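Local coordinates for protein multicopper oxidase type 1 (Nitrosomonas europaea, PDB 3G5W) that binds copper ions in a mononuclear blue site and in copper-oxygen clusters, and probably oxidises substrates as a two-domain, laccase-like multicopper oxidase, at residues F22-F27 with H111-M117; L7-D11 with V48-T53; I140-D145 with I193-H198. All coordinates share one frame; numbering follows the deposited sequence.

Contact 1 (F22-F27 with H111-M117). With CU (copper (II) ion), chain G.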
loop_
_atom_site.group_PDB
_atom_site.type_symbol
_atom_site.label_atom_id
_atom_site.label_comp_id
_atom_site.label_asym_id
_atom_site.label_seq_id
_atom_site.Cartn_x
_atom_site.Cartn_y
_atom_site.Cartn_z
ATOM N N PHE A 22 6.870 -24.259 12.496
ATOM C CA PHE A 22 5.564 -23.674 12.773
ATOM C C PHE A 22 4.486 -24.751 12.801
ATOM O O PHE A 22 4.536 -25.693 12.018
ATOM C CB PHE A 22 5.220 -22.616 11.716
ATOM C CG PHE A 22 4.819 -21.291 12.300
ATOM C CD1 PHE A 22 3.494 -21.039 12.653
ATOM C CD2 PHE A 22 5.767 -20.300 12.514
ATOM C CE1 PHE A 22 3.127 -19.809 13.202
ATOM C CE2 PHE A 22 5.409 -19.071 13.057
ATOM C CZ PHE A 22 4.085 -18.831 13.405
ATOM N N HIS A 23 3.520 -24.594 13.704
ATOM C CA HIS A 23 2.354 -25.464 13.787
ATOM C C HIS A 23 1.293 -24.932 12.817
ATOM O O HIS A 23 0.900 -23.764 12.895
ATOM C CB HIS A 23 1.821 -25.473 15.224
ATOM C CG HIS A 23 0.759 -26.497 15.488
ATOM N ND1 HIS A 23 -0.350 -26.659 14.683
ATOM C CD2 HIS A 23 0.619 -27.386 16.499
ATOM C CE1 HIS A 23 -1.115 -27.618 15.177
ATOM N NE2 HIS A 23 -0.546 -28.079 16.275
ATOM N N THR A 24 0.850 -25.783 11.897
ATOM C CA THR A 24 -0.116 -25.387 10.876
ATOM C C THR A 24 -1.317 -26.323 10.835
ATOM O O THR A 24 -1.235 -27.487 11.257
ATOM C CB THR A 24 0.521 -25.332 9.458
ATOM O OG1 THR A 24 0.967 -26.640 9.068
ATOM C CG2 THR A 24 1.687 -24.348 9.406
ATOM N N PHE A 25 -2.431 -25.802 10.320
ATOM C CA PHE A 25 -3.616 -26.600 10.027
ATOM C C PHE A 25 -3.677 -26.736 8.512
ATOM O O PHE A 25 -4.331 -25.948 7.827
ATOM C CB PHE A 25 -4.894 -25.936 10.571
ATOM C CG PHE A 25 -4.758 -25.384 11.971
ATOM C CD1 PHE A 25 -4.145 -26.124 12.976
ATOM C CD2 PHE A 25 -5.265 -24.127 12.287
ATOM C CE1 PHE A 25 -4.021 -25.614 14.268
ATOM C CE2 PHE A 25 -5.148 -23.611 13.587
ATOM C CZ PHE A 25 -4.520 -24.356 14.569
ATOM N N ALA A 26 -2.991 -27.750 8.000
ATOM C CA ALA A 26 -2.661 -27.826 6.585
ATOM C C ALA A 26 -3.627 -28.674 5.771
ATOM O O ALA A 26 -3.955 -29.810 6.143
ATOM C CB ALA A 26 -1.243 -28.348 6.427
ATOM N N PHE A 27 -4.058 -28.131 4.637
ATOM C CA PHE A 27 -4.852 -28.899 3.691
ATOM C C PHE A 27 -3.986 -30.013 3.083
ATOM O O PHE A 27 -2.910 -29.745 2.534
ATOM C CB PHE A 27 -5.457 -27.994 2.616
ATOM C CG PHE A 27 -6.396 -26.940 3.162
ATOM C CD1 PHE A 27 -7.636 -27.296 3.682
ATOM C CD2 PHE A 27 -6.039 -25.594 3.150
ATOM C CE1 PHE A 27 -8.506 -26.327 4.198
ATOM C CE2 PHE A 27 -6.906 -24.613 3.651
ATOM C CZ PHE A 27 -8.139 -24.980 4.175
ATOM N N HIS A 111 -5.627 -18.140 11.510
ATOM C CA HIS A 111 -5.656 -19.321 10.631
ATOM C C HIS A 111 -4.993 -19.095 9.273
ATOM O O HIS A 111 -4.223 -19.942 8.808
ATOM C CB HIS A 111 -7.092 -19.840 10.449
ATOM C CG HIS A 111 -7.670 -20.489 11.676
ATOM N ND1 HIS A 111 -8.592 -21.512 11.612
ATOM C CD2 HIS A 111 -7.447 -20.268 12.994
ATOM C CE1 HIS A 111 -8.929 -21.878 12.837
ATOM N NE2 HIS A 111 -8.240 -21.145 13.694
ATOM N N VAL A 112 -5.287 -17.958 8.644
ATOM C CA VAL A 112 -4.691 -17.638 7.341
ATOM C C VAL A 112 -3.289 -17.051 7.527
ATOM O O VAL A 112 -2.326 -17.542 6.940
ATOM C CB VAL A 112 -5.590 -16.696 6.482
ATOM C CG1 VAL A 112 -4.963 -16.443 5.109
ATOM C CG2 VAL A 112 -6.960 -17.299 6.298
ATOM N N THR A 113 -3.181 -16.016 8.360
ATOM C CA THR A 113 -1.900 -15.346 8.610
ATOM C C THR A 113 -0.768 -16.293 9.033
ATOM O O THR A 113 0.339 -16.213 8.487
ATOM C CB THR A 113 -2.048 -14.202 9.646
ATOM O OG1 THR A 113 -3.059 -13.286 9.204
ATOM C CG2 THR A 113 -0.729 -13.448 9.840
ATOM N N MET A 114 -1.040 -17.195 9.980
ATOM C CA MET A 114 0.042 -18.008 10.555
ATOM C C MET A 114 -0.207 -19.512 10.742
ATOM O O MET A 114 0.581 -20.184 11.407
ATOM C CB MET A 114 0.543 -17.380 11.862
ATOM C CG MET A 114 -0.470 -17.367 13.013
ATOM S SD MET A 114 0.085 -16.334 14.396
ATOM C CE MET A 114 -0.219 -14.681 13.749
ATOM N N ARG A 115 -1.268 -20.052 10.151
ATOM C CA ARG A 115 -1.483 -21.510 10.234
ATOM C C ARG A 115 -1.469 -22.192 8.865
ATOM O O ARG A 115 -1.856 -23.355 8.743
ATOM C CB ARG A 115 -2.761 -21.845 11.018
ATOM C CG ARG A 115 -2.795 -21.285 12.451
ATOM C CD ARG A 115 -1.737 -21.907 13.360
ATOM N NE ARG A 115 -1.606 -21.145 14.602
ATOM C CZ ARG A 115 -0.503 -21.072 15.342
ATOM N NH1 ARG A 115 -0.500 -20.330 16.442
ATOM N NH2 ARG A 115 0.596 -21.726 14.994
ATOM N N GLY A 116 -1.008 -21.458 7.846
ATOM C CA GLY A 116 -0.795 -21.997 6.500
ATOM C C GLY A 116 -2.023 -22.533 5.777
ATOM O O GLY A 116 -1.902 -23.430 4.942
ATOM N N MET A 117 -3.201 -21.975 6.077
ATOM C CA MET A 117 -4.460 -22.472 5.518
ATOM C C MET A 117 -4.784 -21.772 4.201
ATOM O O MET A 117 -5.731 -21.000 4.121
ATOM C CB MET A 117 -5.620 -22.305 6.517
ATOM C CG MET A 117 -5.376 -22.959 7.872
ATOM S SD MET A 117 -6.915 -23.309 8.738
ATOM C CE MET A 117 -7.535 -24.713 7.798
HETATM CU CU CU G . -9.329 -22.407 9.842
HETATM O O HOH W 1 -2.568 -25.834 3.649
#

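Contact 2 (L7-D11 with V48-T53)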
loop_
_atom_site.group_PDB
_atom_site.type_symbol
_atom_site.label_atom_id
_atom_site.label_comp_id
_atom_site.label_asym_id
_atom_site.label_seq_id
_atom_site.Cartn_x
_atom_site.Cartn_y
_atom_site.Cartn_z
ATOM N N LEU A 7 -10.123 -33.009 0.217
ATOM C CA LEU A 7 -9.125 -32.397 1.091
ATOM C C LEU A 7 -9.343 -32.784 2.543
ATOM O O LEU A 7 -10.473 -32.808 3.020
ATOM C CB LEU A 7 -9.156 -30.866 0.979
ATOM C CG LEU A 7 -8.594 -30.195 -0.276
ATOM C CD1 LEU A 7 -8.852 -28.699 -0.215
ATOM C CD2 LEU A 7 -7.103 -30.460 -0.429
ATOM N N SER A 8 -8.254 -33.072 3.242
ATOM C CA SER A 8 -8.283 -33.189 4.694
ATOM C C SER A 8 -7.617 -31.953 5.279
ATOM O O SER A 8 -6.804 -31.314 4.615
ATOM C CB SER A 8 -7.548 -34.446 5.150
ATOM O OG SER A 8 -6.175 -34.362 4.813
ATOM N N ILE A 9 -7.976 -31.602 6.507
ATOM C CA ILE A 9 -7.283 -30.541 7.234
ATOM C C ILE A 9 -6.562 -31.225 8.393
ATOM O O ILE A 9 -7.203 -31.854 9.227
ATOM C CB ILE A 9 -8.262 -29.463 7.778
ATOM C CG1 ILE A 9 -9.311 -29.089 6.719
ATOM C CG2 ILE A 9 -7.489 -28.248 8.285
ATOM C CD1 ILE A 9 -10.418 -28.163 7.214
ATOM N N GLU A 10 -5.237 -31.114 8.434
ATOM C CA GLU A 10 -4.433 -31.852 9.411
ATOM C C GLU A 10 -3.497 -30.947 10.200
ATOM O O GLU A 10 -2.911 -30.017 9.642
ATOM C CB GLU A 10 -3.605 -32.938 8.704
ATOM C CG GLU A 10 -4.424 -33.955 7.912
ATOM C CD GLU A 10 -3.578 -34.807 6.966
ATOM O OE1 GLU A 10 -4.162 -35.403 6.039
ATOM O OE2 GLU A 10 -2.337 -34.880 7.131
ATOM N N ASP A 11 -3.350 -31.230 11.496
ATOM C CA ASP A 11 -2.312 -30.600 12.316
ATOM C C ASP A 11 -0.950 -31.044 11.786
ATOM O O ASP A 11 -0.645 -32.246 11.745
ATOM C CB ASP A 11 -2.467 -30.993 13.787
ATOM C CG ASP A 11 -3.682 -30.358 14.434
ATOM O OD1 ASP A 11 -4.659 -31.091 14.700
ATOM O OD2 ASP A 11 -3.670 -29.124 14.673
ATOM N N VAL A 48 -14.356 -31.678 1.947
ATOM C CA VAL A 48 -13.400 -31.208 2.953
ATOM C C VAL A 48 -13.641 -31.848 4.325
ATOM O O VAL A 48 -14.667 -31.595 4.955
ATOM C CB VAL A 48 -13.440 -29.656 3.067
ATOM C CG1 VAL A 48 -12.394 -29.155 4.061
ATOM C CG2 VAL A 48 -13.216 -29.029 1.705
ATOM N N THR A 49 -12.685 -32.663 4.774
ATOM C CA THR A 49 -12.771 -33.341 6.073
ATOM C C THR A 49 -11.846 -32.716 7.113
ATOM O O THR A 49 -10.626 -32.658 6.930
ATOM C CB THR A 49 -12.475 -34.857 5.947
ATOM O OG1 THR A 49 -13.342 -35.427 4.960
ATOM C CG2 THR A 49 -12.710 -35.559 7.267
ATOM N N ASN A 50 -12.433 -32.262 8.215
ATOM C CA ASN A 50 -11.683 -31.579 9.262
ATOM C C ASN A 50 -11.101 -32.563 10.274
ATOM O O ASN A 50 -11.826 -33.102 11.110
ATOM C CB ASN A 50 -12.585 -30.552 9.953
ATOM C CG ASN A 50 -11.861 -29.724 11.009
ATOM O OD1 ASN A 50 -12.457 -28.822 11.600
ATOM N ND2 ASN A 50 -10.594 -30.019 11.256
ATOM N N MET A 51 -9.789 -32.778 10.208
ATOM C CA MET A 51 -9.120 -33.720 11.106
ATOM C C MET A 51 -8.333 -33.031 12.226
ATOM O O MET A 51 -7.465 -33.639 12.859
ATOM C CB MET A 51 -8.238 -34.685 10.308
ATOM C CG MET A 51 -8.997 -35.496 9.264
ATOM S SD MET A 51 -9.901 -36.912 9.942
ATOM C CE MET A 51 -11.443 -36.217 10.521
ATOM N N THR A 52 -8.651 -31.760 12.468
ATOM C CA THR A 52 -8.050 -31.001 13.562
ATOM C C THR A 52 -9.052 -30.891 14.712
ATOM O O THR A 52 -10.106 -31.528 14.678
ATOM C CB THR A 52 -7.623 -29.585 13.118
ATOM O OG1 THR A 52 -8.786 -28.764 12.959
ATOM C CG2 THR A 52 -6.835 -29.631 11.803
ATOM N N THR A 53 -8.731 -30.070 15.711
ATOM C CA THR A 53 -9.592 -29.901 16.882
ATOM C C THR A 53 -10.248 -28.517 16.935
ATOM O O THR A 53 -10.872 -28.149 17.934
ATOM C CB THR A 53 -8.823 -30.190 18.188
ATOM O OG1 THR A 53 -7.724 -29.278 18.308
ATOM C CG2 THR A 53 -8.286 -31.632 18.187
HETATM O O HOH W 2 -12.487 -35.250 2.538
HETATM O O HOH W 3 -4.894 -33.673 12.459
HETATM O O HOH W 4 -5.939 -28.121 15.715
#

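Contact 3 (I140-D145 with I193-H198)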
loop_
_atom_site.group_PDB
_atom_site.type_symbol
_atom_site.label_atom_id
_atom_site.label_comp_id
_atom_site.label_asym_id
_atom_site.label_seq_id
_atom_site.Cartn_x
_atom_site.Cartn_y
_atom_site.Cartn_z
ATOM N N ILE A 140 3.928 -19.903 -9.391
ATOM C CA ILE A 140 3.036 -19.406 -8.344
ATOM C C ILE A 140 3.894 -19.008 -7.146
ATOM O O ILE A 140 4.667 -19.830 -6.645
ATOM C CB ILE A 140 1.993 -20.480 -7.924
ATOM C CG1 ILE A 140 1.061 -20.803 -9.102
ATOM C CG2 ILE A 140 1.194 -20.022 -6.684
ATOM C CD1 ILE A 140 0.216 -22.045 -8.912
ATOM N N LEU A 141 3.798 -17.743 -6.733
ATOM C CA LEU A 141 4.489 -17.262 -5.526
ATOM C C LEU A 141 3.478 -16.712 -4.523
ATOM O O LEU A 141 2.911 -15.628 -4.722
ATOM C CB LEU A 141 5.529 -16.167 -5.824
ATOM C CG LEU A 141 6.485 -15.995 -7.020
ATOM C CD1 LEU A 141 7.851 -15.526 -6.511
ATOM C CD2 LEU A 141 6.636 -17.176 -7.958
ATOM N N MET A 142 3.272 -17.457 -3.441
ATOM C CA MET A 142 2.357 -17.042 -2.380
ATOM C C MET A 142 3.145 -16.409 -1.236
ATOM O O MET A 142 4.030 -17.040 -0.664
ATOM C CB MET A 142 1.525 -18.235 -1.891
ATOM C CG MET A 142 0.764 -18.939 -3.033
ATOM S SD MET A 142 -0.449 -20.166 -2.504
ATOM C CE MET A 142 -1.771 -19.093 -1.947
ATOM N N LEU A 143 2.815 -15.160 -0.921
ATOM C CA LEU A 143 3.588 -14.360 0.027
ATOM C C LEU A 143 2.904 -14.335 1.383
ATOM O O LEU A 143 1.718 -14.014 1.472
ATOM C CB LEU A 143 3.741 -12.925 -0.501
ATOM C CG LEU A 143 4.187 -12.801 -1.965
ATOM C CD1 LEU A 143 4.073 -11.359 -2.459
ATOM C CD2 LEU A 143 5.609 -13.344 -2.148
ATOM N N SER A 144 3.662 -14.656 2.430
ATOM C CA SER A 144 3.118 -14.760 3.785
ATOM C C SER A 144 4.023 -14.114 4.819
ATOM O O SER A 144 5.242 -14.064 4.637
ATOM C CB SER A 144 2.913 -16.225 4.171
ATOM O OG SER A 144 1.865 -16.801 3.422
ATOM N N ASP A 145 3.407 -13.645 5.905
ATOM C CA ASP A 145 4.107 -12.997 7.020
ATOM C C ASP A 145 3.761 -13.733 8.321
ATOM O O ASP A 145 2.589 -14.020 8.582
ATOM C CB ASP A 145 3.688 -11.528 7.094
ATOM C CG ASP A 145 3.632 -10.878 5.716
ATOM O OD1 ASP A 145 4.703 -10.654 5.133
ATOM O OD2 ASP A 145 2.522 -10.615 5.208
ATOM N N ILE A 193 0.539 -13.908 -5.177
ATOM C CA ILE A 193 -0.658 -13.956 -4.342
ATOM C C ILE A 193 -0.336 -13.389 -2.963
ATOM O O ILE A 193 0.587 -13.851 -2.297
ATOM C CB ILE A 193 -1.252 -15.398 -4.243
ATOM C CG1 ILE A 193 -1.467 -15.991 -5.654
ATOM C CG2 ILE A 193 -2.571 -15.376 -3.447
ATOM C CD1 ILE A 193 -1.848 -17.479 -5.692
ATOM N N GLY A 194 -1.079 -12.356 -2.569
ATOM C CA GLY A 194 -0.900 -11.713 -1.271
ATOM C C GLY A 194 -1.647 -12.478 -0.193
ATOM O O GLY A 194 -2.755 -12.108 0.194
ATOM N N ALA A 195 -1.037 -13.558 0.276
ATOM C CA ALA A 195 -1.657 -14.424 1.275
ATOM C C ALA A 195 -1.475 -13.877 2.688
ATOM O O ALA A 195 -2.155 -14.319 3.625
ATOM C CB ALA A 195 -1.097 -15.846 1.161
ATOM N N GLY A 196 -0.592 -12.890 2.829
ATOM C CA GLY A 196 -0.192 -12.378 4.134
ATOM C C GLY A 196 -0.939 -11.160 4.629
ATOM O O GLY A 196 -1.891 -10.693 3.996
ATOM N N ASP A 197 -0.484 -10.646 5.768
ATOM C CA ASP A 197 -1.112 -9.512 6.444
ATOM C C ASP A 197 -0.543 -8.171 5.983
ATOM O O ASP A 197 -1.170 -7.125 6.173
ATOM C CB ASP A 197 -0.922 -9.661 7.967
ATOM C CG ASP A 197 -1.800 -8.720 8.755
ATOM O OD1 ASP A 197 -3.007 -8.999 8.877
ATOM O OD2 ASP A 197 -1.281 -7.693 9.248
ATOM N N HIS A 198 0.647 -8.215 5.384
ATOM C CA HIS A 198 1.387 -7.021 4.992
ATOM C C HIS A 198 1.315 -6.790 3.487
ATOM O O HIS A 198 1.096 -7.726 2.706
ATOM C CB HIS A 198 2.867 -7.152 5.369
ATOM C CG HIS A 198 3.139 -7.118 6.842
ATOM N ND1 HIS A 198 4.406 -6.929 7.354
ATOM C CD2 HIS A 198 2.320 -7.248 7.912
ATOM C CE1 HIS A 198 4.354 -6.947 8.675
ATOM N NE2 HIS A 198 3.100 -7.137 9.039
HETATM O O HOH W 5 -0.325 -16.131 5.120
#

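Contact 1 (F22-F27 with H111-M117)
Strand 20-27 and the turn leaving helix 108-114 meet in a buried, largely aromatic contact beside the mononuclear copper site of the first cupredoxin domain. Phe25 lies at its middle. One face of its ring takes the aliphatic part of Arg115, whose CD sits 4.2 Å from the ring centroid in a CH-pi contact; the CE2 edge points at the face of His111, an edge-to-face pair with planes 68° apart; and Met117 SD lies at the rim near the ring plane, a Met-aromatic contact. An arginine suits this position because its long chain is apolar along its methylenes and charged at its end. The bend at chi2 (-66°) carries the guanidinium past the Phe25 ring to His23, where Arg115 NH2 gives the backbone O of His23 a nearly straight bond of 2.9 Å, within the guanidinium plane. NE forms a salt bridge with Glu110. In return, Phe25 N binds Arg115 O at 3.0 Å. Gly116 turns with a positive phi that favours glycine, and water 1 links its O to Phe27 N. Met117 CE packs 3.7 Å from Phe27 CZ. His111 ND1 binds copper at 2.1 Å, while Met117 SD stands at 2.8 Å, the longer reach of a weak thioether ligand; His56 and Cys104 complete the site. Apolar and aromatic groups thus back two copper ligands, which probably limits their movement as the metal changes oxidation state.

Contact 2 (L7-D11 with V48-T53)
Val48 starts the pairing of segment 48-53 with strand 2-15: its CG1 lies 3.9 Å from Ile9 CD1, two branched apolar side chains on the buried face of a parallel pair. Thr49 is bonded through both backbone N and backbone O. Thr49 N gives Leu7 O a straight bond of 2.8 Å, and Thr49 O receives Ile9 N at 2.9 Å. On the other, more exposed face a hydroxyl is suitable, and Thr49 OG1 bonds to Thr87 and to water 2, which also donates to Leu7 O. Asn50 returns beside Ile9 on the inner face. Met51 N reaches Ile9 O at 2.9 Å, with a more bent angle of 136°; water 3 joins Met51 O to Asp11 N. Thr52 puts its methyl CG2 3.8 Å from Ile9 CG2, while OG1, set between backbone N and carbonyl carbon (chi1 74°), bonds to the copper ligand His56. Ile9 therefore touches Val48 with one branch and Thr52 with the other, and also packs on Met117. Cut back to an alanine, this position is likely to leave a gap between Val48, Thr52 and Met117, with that copper ligand less firmly backed. Water 4 donates to Asp11 OD2 and is held only weakly by Thr53 N. Parallel pairing of the first strand with a later one is a feature of the cupredoxin Greek-key beta sandwich, here on the side that faces the blue copper.

Contact 3 (I140-D145 with I193-H198)
Met142 and Ile193 lie side by side and point the same way from neighbouring parallel strands, with Met142 CG 4.0 Å from Ile193 CD1. The bend at chi3 (76°) folds the methionine's CE back against the isoleucine, meeting both CD1 and CG2. Ile140 runs alongside in the same direction, with Ile140 CG2 near Ile193 CD1. A flexible thioether and beta-branched chains fit this face well: Met142 packs on Trp101 and Trp118 and Ile193 on Trp101, while Ile140 meets Pro120 and Ile122, all of the first domain. The backbones are tied by Ile193 N to Leu141 O at 3.0 Å and by Leu143 N to Ile193 O at 2.9 Å, the latter almost straight at 174°. These strands, 137-146 and 187-194, form a parallel pair in a sheet of the second cupredoxin domain. Past Ile193 the register breaks: Gly194 centres an inverse gamma turn, and Ala195 brings its small CB to 3.8 Å from Ser144 OG. Water 5 bridges that hydroxyl to Ala195 O. Gly196 passes close to Asp145, where any side chain would collide with the carboxylate. Asp145 and His198 cross with carboxylate and ring planes 27° apart, and Asp145 CB lies over one face of the ring. His198 N bonds to Asp145 OD2 at 3.1 Å from above the carboxylate plane, and His200 gives the same oxygen a weak bond. His198 ND1 bonds to His257.

Contacts 1 and 2 interlock: their segments alternate along the chain, and strands 2-15 and 20-27 are antiparallel neighbours in one sheet of the first domain. With centres about 12 Å apart, they meet where Ala26 N approaches Glu10 O and where Phe25 packs on Asp11. Both lie next to the mononuclear copper. Contact 3 follows later in the chain and belongs to a sheet of the second domain, its centre about 13 Å from that of contact 1 and about 22 Å from that of contact 2. It meets contact 1 alone, as Thr113 packs on Asp145 and Val112 on Ala195, so helix 108-114 contributes to the packing between the domain with the mononuclear copper and the second domain.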